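Local structure of SNF1-like protein kinase ssp2 (Schizosaccharomyces pombe, 2QRD) at residues A[32-35]-A[40-43]; A[62-67]-A[72-77]; A[80-85]-A[90-95]; A[97-102]-A[120-125]. The protein probably acts as the catalytic subunit of an AMPK/SNF1-family protein kinase, its C-terminal region assembling with partner subunits. All coordinates share one frame; numbering follows the deposited sequence.

Contact 1. Residues A[32-35]-A[40-43]; sequences RALQ and QFTV
L34 and F41 carry this contact. CB of L34 lies 3.8 Å from CD2 of F41. The CD1 branch of L34 comes to 4.1 Å from CD2 of F41, so two atoms of the leucine meet the same ring carbon. The two side chains cross obliquely. The ring meets the leucine neither squarely by its face nor by its edge. The next ring atom, CE2 of F41, reaches further along the helix, to 4.1 Å from the backbone N of Q35. CB of Q35 stands 4.2 Å from CE2 of F41 and adds a smaller contact.

The first torsion of F41 explains the approach. F41 holds CG between its backbone N and carbonyl carbon (chi1 41°), and from there CD2 and CE2 reach the helix.

Further out, Y31 from the same helix 23-37 meets the F41 ring edge-to-face, and its OH is hydrogen-bonded to T42 O. On the sheet side, L34 and F41 both touch I58, while Q40 and T42 pair by backbone bonds with R61 and K59 of strand 57-63. F41 also makes backbone hydrogen bonds to the neighbouring SPCC1919.03c chain, which thus borders the short strand 40-41.

No hydrogen bond joins 32-35 to 40-43. The contact is van der Waals in nature. Between these two segments, packing around the buried L34 and F41 joins helix and strand; a polar tie comes from Y31, one turn back in the helix.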
loop_
_atom_site.group_PDB
_atom_site.type_symbol
_atom_site.label_atom_id
_atom_site.label_comp_id
_atom_site.label_asym_id
_atom_site.label_seq_id
_atom_site.Cartn_x
_atom_site.Cartn_y
_atom_site.Cartn_z
ATOM N N ARG A 32 2.417 17.001 -29.071
ATOM C CA ARG A 32 2.261 18.279 -28.398
ATOM C C ARG A 32 2.366 18.130 -26.877
ATOM O O ARG A 32 3.061 18.906 -26.228
ATOM C CB ARG A 32 0.970 18.983 -28.843
ATOM C CG ARG A 32 1.118 19.675 -30.184
ATOM C CD ARG A 32 -0.168 20.348 -30.647
ATOM N NE ARG A 32 0.077 21.278 -31.760
ATOM C CZ ARG A 32 -0.833 21.649 -32.660
ATOM N NH1 ARG A 32 -2.063 21.146 -32.598
ATOM N NH2 ARG A 32 -0.509 22.505 -33.637
ATOM N N ALA A 33 1.693 17.122 -26.336
ATOM C CA ALA A 33 1.801 16.746 -24.920
ATOM C C ALA A 33 3.244 16.366 -24.467
ATOM O O ALA A 33 3.682 16.782 -23.394
ATOM C CB ALA A 33 0.869 15.602 -24.642
ATOM N N LEU A 34 3.956 15.563 -25.272
ATOM C CA LEU A 34 5.365 15.232 -25.027
ATOM C C LEU A 34 6.228 16.489 -24.960
ATOM O O LEU A 34 7.078 16.619 -24.086
ATOM C CB LEU A 34 5.906 14.280 -26.102
ATOM C CG LEU A 34 5.386 12.826 -26.119
ATOM C CD1 LEU A 34 5.883 12.112 -27.389
ATOM C CD2 LEU A 34 5.812 12.043 -24.894
ATOM N N GLN A 35 5.971 17.434 -25.859
ATOM C CA GLN A 35 6.750 18.647 -25.930
ATOM C C GLN A 35 6.460 19.584 -24.751
ATOM O O GLN A 35 7.376 20.277 -24.274
ATOM C CB GLN A 35 6.521 19.363 -27.262
ATOM C CG GLN A 35 7.249 20.680 -27.356
ATOM C CD GLN A 35 6.711 21.575 -28.424
ATOM O OE1 GLN A 35 7.325 21.727 -29.476
ATOM N NE2 GLN A 35 5.565 22.200 -28.161
ATOM N N GLN A 40 11.805 14.405 -25.126
ATOM C CA GLN A 40 12.342 14.401 -26.488
ATOM C C GLN A 40 11.931 13.094 -27.105
ATOM O O GLN A 40 11.685 12.138 -26.403
ATOM C CB GLN A 40 13.857 14.541 -26.503
ATOM C CG GLN A 40 14.261 15.931 -26.788
ATOM C CD GLN A 40 15.433 16.421 -25.961
ATOM O OE1 GLN A 40 15.288 16.708 -24.762
ATOM N NE2 GLN A 40 16.576 16.550 -26.589
ATOM N N PHE A 41 11.860 13.074 -28.427
ATOM C CA PHE A 41 11.154 12.022 -29.130
ATOM C C PHE A 41 11.704 11.790 -30.538
ATOM O O PHE A 41 12.311 12.690 -31.165
ATOM C CB PHE A 41 9.643 12.336 -29.151
ATOM C CG PHE A 41 9.318 13.807 -29.399
ATOM C CD1 PHE A 41 9.380 14.344 -30.682
ATOM C CD2 PHE A 41 8.960 14.658 -28.339
ATOM C CE1 PHE A 41 9.080 15.674 -30.909
ATOM C CE2 PHE A 41 8.662 15.999 -28.573
ATOM C CZ PHE A 41 8.728 16.497 -29.856
ATOM N N THR A 42 11.549 10.558 -31.019
ATOM C CA THR A 42 11.797 10.276 -32.415
ATOM C C THR A 42 10.606 10.816 -33.197
ATOM O O THR A 42 9.576 11.188 -32.619
ATOM C CB THR A 42 11.926 8.777 -32.704
ATOM O OG1 THR A 42 10.706 8.126 -32.332
ATOM C CG2 THR A 42 13.128 8.167 -31.980
ATOM N N VAL A 43 10.738 10.763 -34.515
ATOM C CA VAL A 43 9.919 11.497 -35.454
ATOM C C VAL A 43 9.644 10.569 -36.659
ATOM O O VAL A 43 10.435 9.657 -36.918
ATOM C CB VAL A 43 10.678 12.837 -35.802
ATOM C CG1 VAL A 43 10.894 13.071 -37.299
ATOM C CG2 VAL A 43 10.062 14.009 -35.049
#

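Contact 2. Residues A[62-67]-A[72-77]; sequences WEIPHC and KNTYAY
E63 runs beside Y75 and ends at N73. From CB its chain leads to CG, which lies 3.6 Å from CE2 of Y75. CD then passes 3.9 Å from the same ring carbon. Chi2 of -141° bends the chain, and the carboxylate ends 23° from the plane of the ring. OE2 accepts a weak hydrogen bond from ND2 of N73 at 3.0 Å, with carboxylate and amide nearly coplanar. Cutting E63 back to an alanine would probably leave the N73 amide without this acceptor and strip cover from the CE2 side of the Y75 ring, which R61 also meets by a cation-pi contact.

The backbones pair as antiparallel strands. W62 and A76 form a hydrogen-bonded pair, with A76 N to W62 O at 2.9 Å. I64 N then bonds to T74 O at 3.3 Å. On the other side of the sheet from E63 and Y75, CG1 of I64 packs on CB of A76 at 4.0 Å. K72 N closes the far end on C67 O at 3.0 Å. This is an antiparallel pair of strands, 57-63 and 74-84, joined by the short helix 65-69, with I64 at the N-cap position.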
loop_
_atom_site.group_PDB
_atom_site.type_symbol
_atom_site.label_atom_id
_atom_site.label_comp_id
_atom_site.label_asym_id
_atom_site.label_seq_id
_atom_site.Cartn_x
_atom_site.Cartn_y
_atom_site.Cartn_z
ATOM N N TRP A 62 13.143 11.290 -21.461
ATOM C CA TRP A 62 12.702 12.236 -20.431
ATOM C C TRP A 62 13.826 12.416 -19.415
ATOM O O TRP A 62 14.381 11.419 -18.889
ATOM C CB TRP A 62 11.498 11.675 -19.667
ATOM C CG TRP A 62 10.246 11.338 -20.465
ATOM C CD1 TRP A 62 10.088 10.363 -21.436
ATOM C CD2 TRP A 62 8.963 11.937 -20.301
ATOM N NE1 TRP A 62 8.788 10.359 -21.905
ATOM C CE2 TRP A 62 8.076 11.303 -21.217
ATOM C CE3 TRP A 62 8.476 12.963 -19.478
ATOM C CZ2 TRP A 62 6.733 11.663 -21.331
ATOM C CZ3 TRP A 62 7.125 13.317 -19.581
ATOM C CH2 TRP A 62 6.274 12.677 -20.512
ATOM N N GLU A 63 14.169 13.673 -19.133
ATOM C CA GLU A 63 15.086 13.967 -18.034
ATOM C C GLU A 63 14.342 13.657 -16.729
ATOM O O GLU A 63 13.150 13.920 -16.623
ATOM C CB GLU A 63 15.653 15.412 -18.104
ATOM C CG GLU A 63 16.600 15.656 -19.321
ATOM C CD GLU A 63 17.865 16.553 -19.054
ATOM O OE1 GLU A 63 17.767 17.816 -19.045
ATOM O OE2 GLU A 63 18.995 15.988 -18.926
ATOM N N ILE A 64 14.997 13.025 -15.767
ATOM C CA ILE A 64 14.294 12.710 -14.520
ATOM C C ILE A 64 14.431 13.894 -13.585
ATOM O O ILE A 64 15.534 14.259 -13.221
ATOM C CB ILE A 64 14.737 11.337 -13.872
ATOM C CG1 ILE A 64 14.522 10.169 -14.846
ATOM C CG2 ILE A 64 13.958 11.057 -12.601
ATOM C CD1 ILE A 64 15.329 8.939 -14.540
ATOM N N PRO A 65 13.303 14.525 -13.210
ATOM C CA PRO A 65 13.373 15.746 -12.410
ATOM C C PRO A 65 14.243 15.664 -11.168
ATOM O O PRO A 65 15.055 16.563 -10.944
ATOM C CB PRO A 65 11.911 16.007 -12.042
ATOM C CG PRO A 65 11.146 15.431 -13.194
ATOM C CD PRO A 65 11.905 14.164 -13.520
ATOM N N HIS A 66 14.086 14.614 -10.366
ATOM C CA HIS A 66 14.828 14.538 -9.100
ATOM C C HIS A 66 16.307 14.343 -9.353
ATOM O O HIS A 66 17.116 14.820 -8.587
ATOM C CB HIS A 66 14.251 13.503 -8.097
ATOM C CG HIS A 66 14.657 12.078 -8.347
ATOM N ND1 HIS A 66 13.952 11.231 -9.183
ATOM C CD2 HIS A 66 15.662 11.332 -7.821
ATOM C CE1 HIS A 66 14.533 10.043 -9.199
ATOM N NE2 HIS A 66 15.572 10.079 -8.378
ATOM N N CYS A 67 16.650 13.648 -10.430
ATOM C CA CYS A 67 18.046 13.496 -10.828
ATOM C C CYS A 67 18.592 14.818 -11.398
ATOM O O CYS A 67 19.675 15.272 -11.012
ATOM C CB CYS A 67 18.171 12.372 -11.852
ATOM S SG CYS A 67 17.663 10.731 -11.260
ATOM N N LYS A 72 22.343 15.674 -12.251
ATOM C CA LYS A 72 22.550 14.427 -13.021
ATOM C C LYS A 72 21.894 14.357 -14.409
ATOM O O LYS A 72 20.755 14.832 -14.613
ATOM C CB LYS A 72 22.121 13.211 -12.205
ATOM C CG LYS A 72 22.952 12.919 -10.951
ATOM C CD LYS A 72 22.346 11.713 -10.225
ATOM C CE LYS A 72 22.289 10.446 -11.160
ATOM N NZ LYS A 72 21.159 9.452 -10.946
ATOM N N ASN A 73 22.636 13.759 -15.350
ATOM C CA ASN A 73 22.142 13.440 -16.696
ATOM C C ASN A 73 21.679 11.981 -16.744
ATOM O O ASN A 73 22.295 11.096 -17.379
ATOM C CB ASN A 73 23.191 13.726 -17.790
ATOM C CG ASN A 73 23.147 15.175 -18.325
ATOM O OD1 ASN A 73 24.198 15.801 -18.550
ATOM N ND2 ASN A 73 21.941 15.689 -18.569
ATOM N N THR A 74 20.583 11.745 -16.042
ATOM C CA THR A 74 19.933 10.454 -16.021
ATOM C C THR A 74 18.549 10.603 -16.609
ATOM O O THR A 74 17.896 11.637 -16.468
ATOM C CB THR A 74 19.940 9.838 -14.625
ATOM O OG1 THR A 74 18.883 8.877 -14.502
ATOM C CG2 THR A 74 19.764 10.884 -13.625
ATOM N N TYR A 75 18.145 9.552 -17.308
ATOM C CA TYR A 75 17.124 9.633 -18.317
ATOM C C TYR A 75 16.221 8.432 -18.212
ATOM O O TYR A 75 16.649 7.364 -17.800
ATOM C CB TYR A 75 17.772 9.624 -19.710
ATOM C CG TYR A 75 18.536 10.873 -20.110
ATOM C CD1 TYR A 75 19.931 10.887 -20.106
ATOM C CD2 TYR A 75 17.874 12.031 -20.526
ATOM C CE1 TYR A 75 20.653 12.016 -20.483
ATOM C CE2 TYR A 75 18.589 13.168 -20.916
ATOM C CZ TYR A 75 19.972 13.150 -20.888
ATOM O OH TYR A 75 20.696 14.255 -21.277
ATOM N N ALA A 76 14.970 8.622 -18.615
ATOM C CA ALA A 76 13.961 7.598 -18.622
ATOM C C ALA A 76 13.507 7.442 -20.069
ATOM O O ALA A 76 13.235 8.423 -20.738
ATOM C CB ALA A 76 12.827 8.016 -17.751
ATOM N N TYR A 77 13.448 6.204 -20.548
ATOM C CA TYR A 77 13.023 5.907 -21.917
ATOM C C TYR A 77 11.619 5.267 -21.975
ATOM O O TYR A 77 11.348 4.217 -21.376
ATOM C CB TYR A 77 14.070 5.043 -22.581
ATOM C CG TYR A 77 15.437 5.689 -22.564
ATOM C CD1 TYR A 77 15.880 6.410 -23.657
ATOM C CD2 TYR A 77 16.304 5.571 -21.442
ATOM C CE1 TYR A 77 17.137 7.014 -23.659
ATOM C CE2 TYR A 77 17.568 6.179 -21.435
ATOM C CZ TYR A 77 17.968 6.908 -22.557
ATOM O OH TYR A 77 19.206 7.515 -22.640
#

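Contact 3. Residues A[80-85]-A[90-95]; sequences LQLYEV and FMLDVK
L80, L82, L92 and V94 form the apolar centre, on one face of two antiparallel strands. CD1 of L80 presses on CG2 of V94 at 3.4 Å, the two side chains running side by side. CB of L80 also meets CD1 of L92 at 4.0 Å. With chi1 at -159° the L82 side chain swings to the carbonyl side, which brings CD1 up to CB of F90. At the end of this face CG of E84 lies 3.4 Å from CE2 of F90. Helices 23-37 and 123-136 cover the leucines, F90 and V94.

Four backbone hydrogen bonds link the pairs Q81 with D93 and Y83 with M91. Their side chains face the other way, toward the SPCC1919.03c chain. There CB of D93 sits at the edge of the Y83 ring, 3.7 Å from CE2, and CG of Q81 lies over one face. NE2 of Q81 bonds to L82 O, while its OE1 is held by T57. A water bridges OH of Y83 (2.6 Å) and OD2 of D93 (2.7 Å), to which it donates. OD1 of D93 is hydrogen-bonded to H63 of the SPCC1919.03c chain. The whole is a beta hairpin of strands 74-84 and 89-101, one face under helices and the other against a partner subunit.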
loop_
_atom_site.group_PDB
_atom_site.type_symbol
_atom_site.label_atom_id
_atom_site.label_comp_id
_atom_site.label_asym_id
_atom_site.label_seq_id
_atom_site.Cartn_x
_atom_site.Cartn_y
_atom_site.Cartn_z
ATOM N N LEU A 80 5.871 4.911 -26.964
ATOM C CA LEU A 80 4.424 5.043 -27.118
ATOM C C LEU A 80 3.999 4.305 -28.354
ATOM O O LEU A 80 4.710 4.302 -29.333
ATOM C CB LEU A 80 3.999 6.494 -27.252
ATOM C CG LEU A 80 4.400 7.587 -26.247
ATOM C CD1 LEU A 80 3.857 7.322 -24.875
ATOM C CD2 LEU A 80 5.884 7.865 -26.210
ATOM N N GLN A 81 2.840 3.673 -28.297
ATOM C CA GLN A 81 2.320 2.942 -29.442
ATOM C C GLN A 81 0.815 3.157 -29.579
ATOM O O GLN A 81 0.058 2.800 -28.689
ATOM C CB GLN A 81 2.629 1.452 -29.302
ATOM C CG GLN A 81 2.132 0.577 -30.450
ATOM C CD GLN A 81 2.798 0.892 -31.763
ATOM O OE1 GLN A 81 3.978 0.624 -31.954
ATOM N NE2 GLN A 81 2.034 1.452 -32.687
ATOM N N LEU A 82 0.397 3.744 -30.690
ATOM C CA LEU A 82 -1.015 3.868 -30.988
ATOM C C LEU A 82 -1.535 2.584 -31.670
ATOM O O LEU A 82 -0.891 2.023 -32.569
ATOM C CB LEU A 82 -1.326 5.139 -31.822
ATOM C CG LEU A 82 -2.779 5.687 -31.792
ATOM C CD1 LEU A 82 -3.124 6.358 -30.451
ATOM C CD2 LEU A 82 -3.105 6.640 -32.929
ATOM N N TYR A 83 -2.686 2.122 -31.181
ATOM C CA TYR A 83 -3.413 0.993 -31.728
ATOM C C TYR A 83 -4.866 1.358 -32.017
ATOM O O TYR A 83 -5.525 2.027 -31.190
ATOM C CB TYR A 83 -3.449 -0.156 -30.741
ATOM C CG TYR A 83 -2.140 -0.829 -30.452
ATOM C CD1 TYR A 83 -1.497 -1.619 -31.417
ATOM C CD2 TYR A 83 -1.559 -0.717 -29.187
ATOM C CE1 TYR A 83 -0.300 -2.252 -31.138
ATOM C CE2 TYR A 83 -0.366 -1.353 -28.895
ATOM C CZ TYR A 83 0.245 -2.120 -29.864
ATOM O OH TYR A 83 1.421 -2.723 -29.541
ATOM N N GLU A 84 -5.395 0.892 -33.149
ATOM C CA GLU A 84 -6.841 0.968 -33.314
ATOM C C GLU A 84 -7.542 -0.188 -32.598
ATOM O O GLU A 84 -7.237 -1.380 -32.829
ATOM C CB GLU A 84 -7.267 1.064 -34.770
ATOM C CG GLU A 84 -8.681 1.603 -34.910
ATOM C CD GLU A 84 -9.285 1.385 -36.290
ATOM O OE1 GLU A 84 -9.002 2.202 -37.194
ATOM O OE2 GLU A 84 -10.069 0.415 -36.463
ATOM N N VAL A 85 -8.474 0.173 -31.720
ATOM C CA VAL A 85 -9.282 -0.810 -31.024
ATOM C C VAL A 85 -10.456 -1.210 -31.888
ATOM O O VAL A 85 -10.747 -2.388 -32.021
ATOM C CB VAL A 85 -9.761 -0.297 -29.648
ATOM C CG1 VAL A 85 -10.747 -1.280 -29.018
ATOM C CG2 VAL A 85 -8.560 -0.073 -28.737
ATOM N N PHE A 90 -9.052 4.237 -30.092
ATOM C CA PHE A 90 -7.626 3.926 -30.077
ATOM C C PHE A 90 -7.120 3.758 -28.648
ATOM O O PHE A 90 -7.700 4.316 -27.700
ATOM C CB PHE A 90 -6.825 5.017 -30.810
ATOM C CG PHE A 90 -7.239 5.212 -32.231
ATOM C CD1 PHE A 90 -8.204 6.162 -32.570
ATOM C CD2 PHE A 90 -6.674 4.436 -33.248
ATOM C CE1 PHE A 90 -8.613 6.340 -33.905
ATOM C CE2 PHE A 90 -7.064 4.612 -34.573
ATOM C CZ PHE A 90 -8.053 5.561 -34.896
ATOM N N MET A 91 -6.070 2.958 -28.492
ATOM C CA MET A 91 -5.309 2.956 -27.246
ATOM C C MET A 91 -3.938 3.570 -27.503
ATOM O O MET A 91 -3.264 3.272 -28.513
ATOM C CB MET A 91 -5.157 1.534 -26.665
ATOM C CG MET A 91 -4.266 1.447 -25.430
ATOM S SD MET A 91 -3.540 -0.161 -25.069
ATOM C CE MET A 91 -4.987 -1.187 -24.756
ATOM N N LEU A 92 -3.529 4.449 -26.602
ATOM C CA LEU A 92 -2.137 4.828 -26.559
ATOM C C LEU A 92 -1.446 3.930 -25.524
ATOM O O LEU A 92 -1.638 4.078 -24.319
ATOM C CB LEU A 92 -1.991 6.311 -26.230
ATOM C CG LEU A 92 -0.580 6.926 -26.216
ATOM C CD1 LEU A 92 0.055 6.879 -27.639
ATOM C CD2 LEU A 92 -0.691 8.358 -25.667
ATOM N N ASP A 93 -0.683 2.963 -26.014
ATOM C CA ASP A 93 0.095 2.085 -25.161
ATOM C C ASP A 93 1.426 2.804 -24.794
ATOM O O ASP A 93 2.031 3.491 -25.624
ATOM C CB ASP A 93 0.281 0.713 -25.843
ATOM C CG ASP A 93 1.170 -0.255 -25.034
ATOM O OD1 ASP A 93 0.746 -0.730 -23.932
ATOM O OD2 ASP A 93 2.296 -0.545 -25.517
ATOM N N VAL A 94 1.839 2.686 -23.527
ATOM C CA VAL A 94 2.961 3.454 -22.979
ATOM C C VAL A 94 3.756 2.486 -22.108
ATOM O O VAL A 94 3.215 1.921 -21.128
ATOM C CB VAL A 94 2.501 4.666 -22.092
ATOM C CG1 VAL A 94 3.714 5.390 -21.491
ATOM C CG2 VAL A 94 1.606 5.658 -22.870
ATOM N N LYS A 95 5.021 2.279 -22.473
ATOM C CA LYS A 95 5.848 1.299 -21.804
ATOM C C LYS A 95 7.243 1.785 -21.421
ATOM O O LYS A 95 7.872 2.591 -22.114
ATOM C CB LYS A 95 5.971 0.034 -22.651
ATOM C CG LYS A 95 6.909 0.154 -23.826
ATOM C CD LYS A 95 7.422 -1.191 -24.281
ATOM C CE LYS A 95 7.577 -1.154 -25.807
ATOM N NZ LYS A 95 8.740 -1.914 -26.330
HETATM O O HOH W 1 2.947 -2.234 -27.456
#

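Contact 4. Residues A[97-102]-A[120-125]; sequences NGYKDI and SFPFLD
S120 comes first to Y99, its carbonyl carbon 3.6 Å from the tyrosine OH. Y99 sets CG opposite its carbonyl carbon (chi1 -39°), which carries the ring out to the start of the helix. F121 follows with its carbonyl carbon 3.2 Å from that OH of Y99. The peptide bond before P122 is cis. P122 lays CD over one face of the Y99 ring, 3.8 Å from the centroid and 27° off the ring normal. This is a CH-pi contact, displaced toward the rim at CE1 and CZ; CD lies 3.4 Å from CE1. F123 starts the helix. Its N donates a hydrogen bond to OH of Y99 at 3.2 Å, with an angle of 150° at the hydrogen, and arrives near the plane of the ring. CB of F123 packs beside the same hydroxyl. S120 O accepts a backbone hydrogen bond from L124 N in the first turn.

The Y99 hydroxyl is also hydrogen-bonded to S119 O, so two backbone groups hold its end. A phenylalanine in place of Y99 would keep a ring face for P122 but is likely to leave the N-H of F123 and the carbonyl of S119 without this partner.

I64 touches both Y99 and P122, and A76 of strand 74-84 packs on Y99. F123 rests on V94 and S96 of the tyrosine's own strand. The start of helix 123-136 thus lies against strand 89-101, beside strand 74-84.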
loop_
_atom_site.group_PDB
_atom_site.type_symbol
_atom_site.label_atom_id
_atom_site.label_comp_id
_atom_site.label_asym_id
_atom_site.label_seq_id
_atom_site.Cartn_x
_atom_site.Cartn_y
_atom_site.Cartn_z
ATOM N N ASN A 97 11.106 1.569 -21.147
ATOM C CA ASN A 97 12.341 0.961 -21.648
ATOM C C ASN A 97 13.533 1.176 -20.715
ATOM O O ASN A 97 14.677 0.940 -21.091
ATOM C CB ASN A 97 12.638 1.428 -23.087
ATOM C CG ASN A 97 11.776 0.706 -24.137
ATOM O OD1 ASN A 97 11.304 1.295 -25.107
ATOM N ND2 ASN A 97 11.586 -0.584 -23.936
ATOM N N GLY A 98 13.279 1.627 -19.492
ATOM C CA GLY A 98 14.372 1.765 -18.527
ATOM C C GLY A 98 14.915 3.163 -18.223
ATOM O O GLY A 98 14.433 4.179 -18.754
ATOM N N TYR A 99 15.929 3.184 -17.354
ATOM C CA TYR A 99 16.595 4.396 -16.901
ATOM C C TYR A 99 18.075 4.231 -17.087
ATOM O O TYR A 99 18.629 3.146 -16.862
ATOM C CB TYR A 99 16.315 4.669 -15.423
ATOM C CG TYR A 99 14.885 4.365 -15.002
ATOM C CD1 TYR A 99 13.822 5.177 -15.409
ATOM C CD2 TYR A 99 14.607 3.262 -14.189
ATOM C CE1 TYR A 99 12.508 4.860 -15.034
ATOM C CE2 TYR A 99 13.328 2.951 -13.807
ATOM C CZ TYR A 99 12.284 3.744 -14.232
ATOM O OH TYR A 99 11.035 3.412 -13.830
ATOM N N LYS A 100 18.729 5.328 -17.476
ATOM C CA LYS A 100 20.156 5.305 -17.787
ATOM C C LYS A 100 20.769 6.638 -17.403
ATOM O O LYS A 100 20.289 7.682 -17.815
ATOM C CB LYS A 100 20.362 5.019 -19.281
ATOM C CG LYS A 100 21.653 4.329 -19.621
ATOM C CD LYS A 100 22.035 4.454 -21.129
ATOM C CE LYS A 100 22.537 5.882 -21.554
ATOM N NZ LYS A 100 23.839 5.821 -22.320
ATOM N N ASP A 101 21.797 6.592 -16.572
ATOM C CA ASP A 101 22.651 7.741 -16.327
ATOM C C ASP A 101 23.762 7.780 -17.382
ATOM O O ASP A 101 24.192 6.740 -17.857
ATOM C CB ASP A 101 23.267 7.668 -14.924
ATOM C CG ASP A 101 24.114 8.889 -14.589
ATOM O OD1 ASP A 101 23.550 9.957 -14.296
ATOM O OD2 ASP A 101 25.354 8.794 -14.632
ATOM N N ILE A 102 24.205 8.988 -17.742
ATOM C CA ILE A 102 25.342 9.239 -18.646
ATOM C C ILE A 102 26.586 8.416 -18.258
ATOM O O ILE A 102 27.376 8.007 -19.123
ATOM C CB ILE A 102 25.659 10.781 -18.689
ATOM C CG1 ILE A 102 26.483 11.165 -19.913
ATOM C CG2 ILE A 102 26.376 11.282 -17.419
ATOM C CD1 ILE A 102 27.025 12.595 -19.868
ATOM N N SER A 120 9.144 0.557 -11.230
ATOM C CA SER A 120 8.081 1.261 -11.984
ATOM C C SER A 120 8.144 2.772 -11.797
ATOM O O SER A 120 7.388 3.527 -12.417
ATOM C CB SER A 120 6.679 0.804 -11.526
ATOM O OG SER A 120 6.445 -0.570 -11.780
ATOM N N PHE A 121 9.002 3.204 -10.892
ATOM C CA PHE A 121 9.263 4.619 -10.656
ATOM C C PHE A 121 10.699 4.978 -11.058
ATOM O O PHE A 121 11.612 4.221 -10.769
ATOM C CB PHE A 121 9.004 4.933 -9.185
ATOM C CG PHE A 121 7.567 4.841 -8.826
ATOM C CD1 PHE A 121 7.030 3.664 -8.328
ATOM C CD2 PHE A 121 6.719 5.931 -9.022
ATOM C CE1 PHE A 121 5.663 3.593 -7.995
ATOM C CE2 PHE A 121 5.380 5.860 -8.706
ATOM C CZ PHE A 121 4.853 4.691 -8.188
ATOM N N PRO A 122 10.916 6.155 -11.672
ATOM C CA PRO A 122 10.007 7.266 -11.952
ATOM C C PRO A 122 9.065 7.104 -13.142
ATOM O O PRO A 122 8.314 8.026 -13.464
ATOM C CB PRO A 122 10.972 8.422 -12.181
ATOM C CG PRO A 122 12.167 7.790 -12.721
ATOM C CD PRO A 122 12.306 6.506 -12.013
ATOM N N PHE A 123 9.093 5.944 -13.779
ATOM C CA PHE A 123 8.286 5.706 -14.949
ATOM C C PHE A 123 6.837 6.166 -14.768
ATOM O O PHE A 123 6.356 6.965 -15.574
ATOM C CB PHE A 123 8.327 4.223 -15.353
ATOM C CG PHE A 123 7.241 3.829 -16.341
ATOM C CD1 PHE A 123 7.183 4.410 -17.614
ATOM C CD2 PHE A 123 6.277 2.888 -15.990
ATOM C CE1 PHE A 123 6.191 4.024 -18.530
ATOM C CE2 PHE A 123 5.284 2.525 -16.889
ATOM C CZ PHE A 123 5.254 3.092 -18.153
ATOM N N LEU A 124 6.159 5.647 -13.741
ATOM C CA LEU A 124 4.783 6.022 -13.457
ATOM C C LEU A 124 4.574 7.494 -13.072
ATOM O O LEU A 124 3.475 8.020 -13.264
ATOM C CB LEU A 124 4.165 5.116 -12.360
ATOM C CG LEU A 124 3.763 3.677 -12.709
ATOM C CD1 LEU A 124 3.313 2.938 -11.453
ATOM C CD2 LEU A 124 2.685 3.676 -13.774
ATOM N N ASP A 125 5.594 8.144 -12.495
ATOM C CA ASP A 125 5.511 9.603 -12.207
ATOM C C ASP A 125 5.620 10.392 -13.494
ATOM O O ASP A 125 5.005 11.397 -13.649
ATOM C CB ASP A 125 6.569 10.074 -11.202
ATOM C CG ASP A 125 6.624 9.206 -9.935
ATOM O OD1 ASP A 125 7.605 8.475 -9.767
ATOM O OD2 ASP A 125 5.703 9.225 -9.113
#

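The four contacts follow one another along the chain, and none nests in or crosses another. Contact 1 closes the short turn between helix 23-37 and strand 40-41. Contact 2 closes the helical connection from strand 57-63 to strand 74-84. It touches contact 1 where CD2 of L34 packs on CZ2 of W62, 3.7 Å apart. Contact 3 closes the hairpin of strands 74-84 and 89-101, on the other side of the chain's centre from contact 2. Contact 4 spans the longest loop, largely unmodelled, and brings helix 123-136 back to the sheet. Probable backbone bonds tie it to contact 2 (N97 to Y77, I102 to N73), and F123 packs on contact 3. All four reach the same antiparallel sheet.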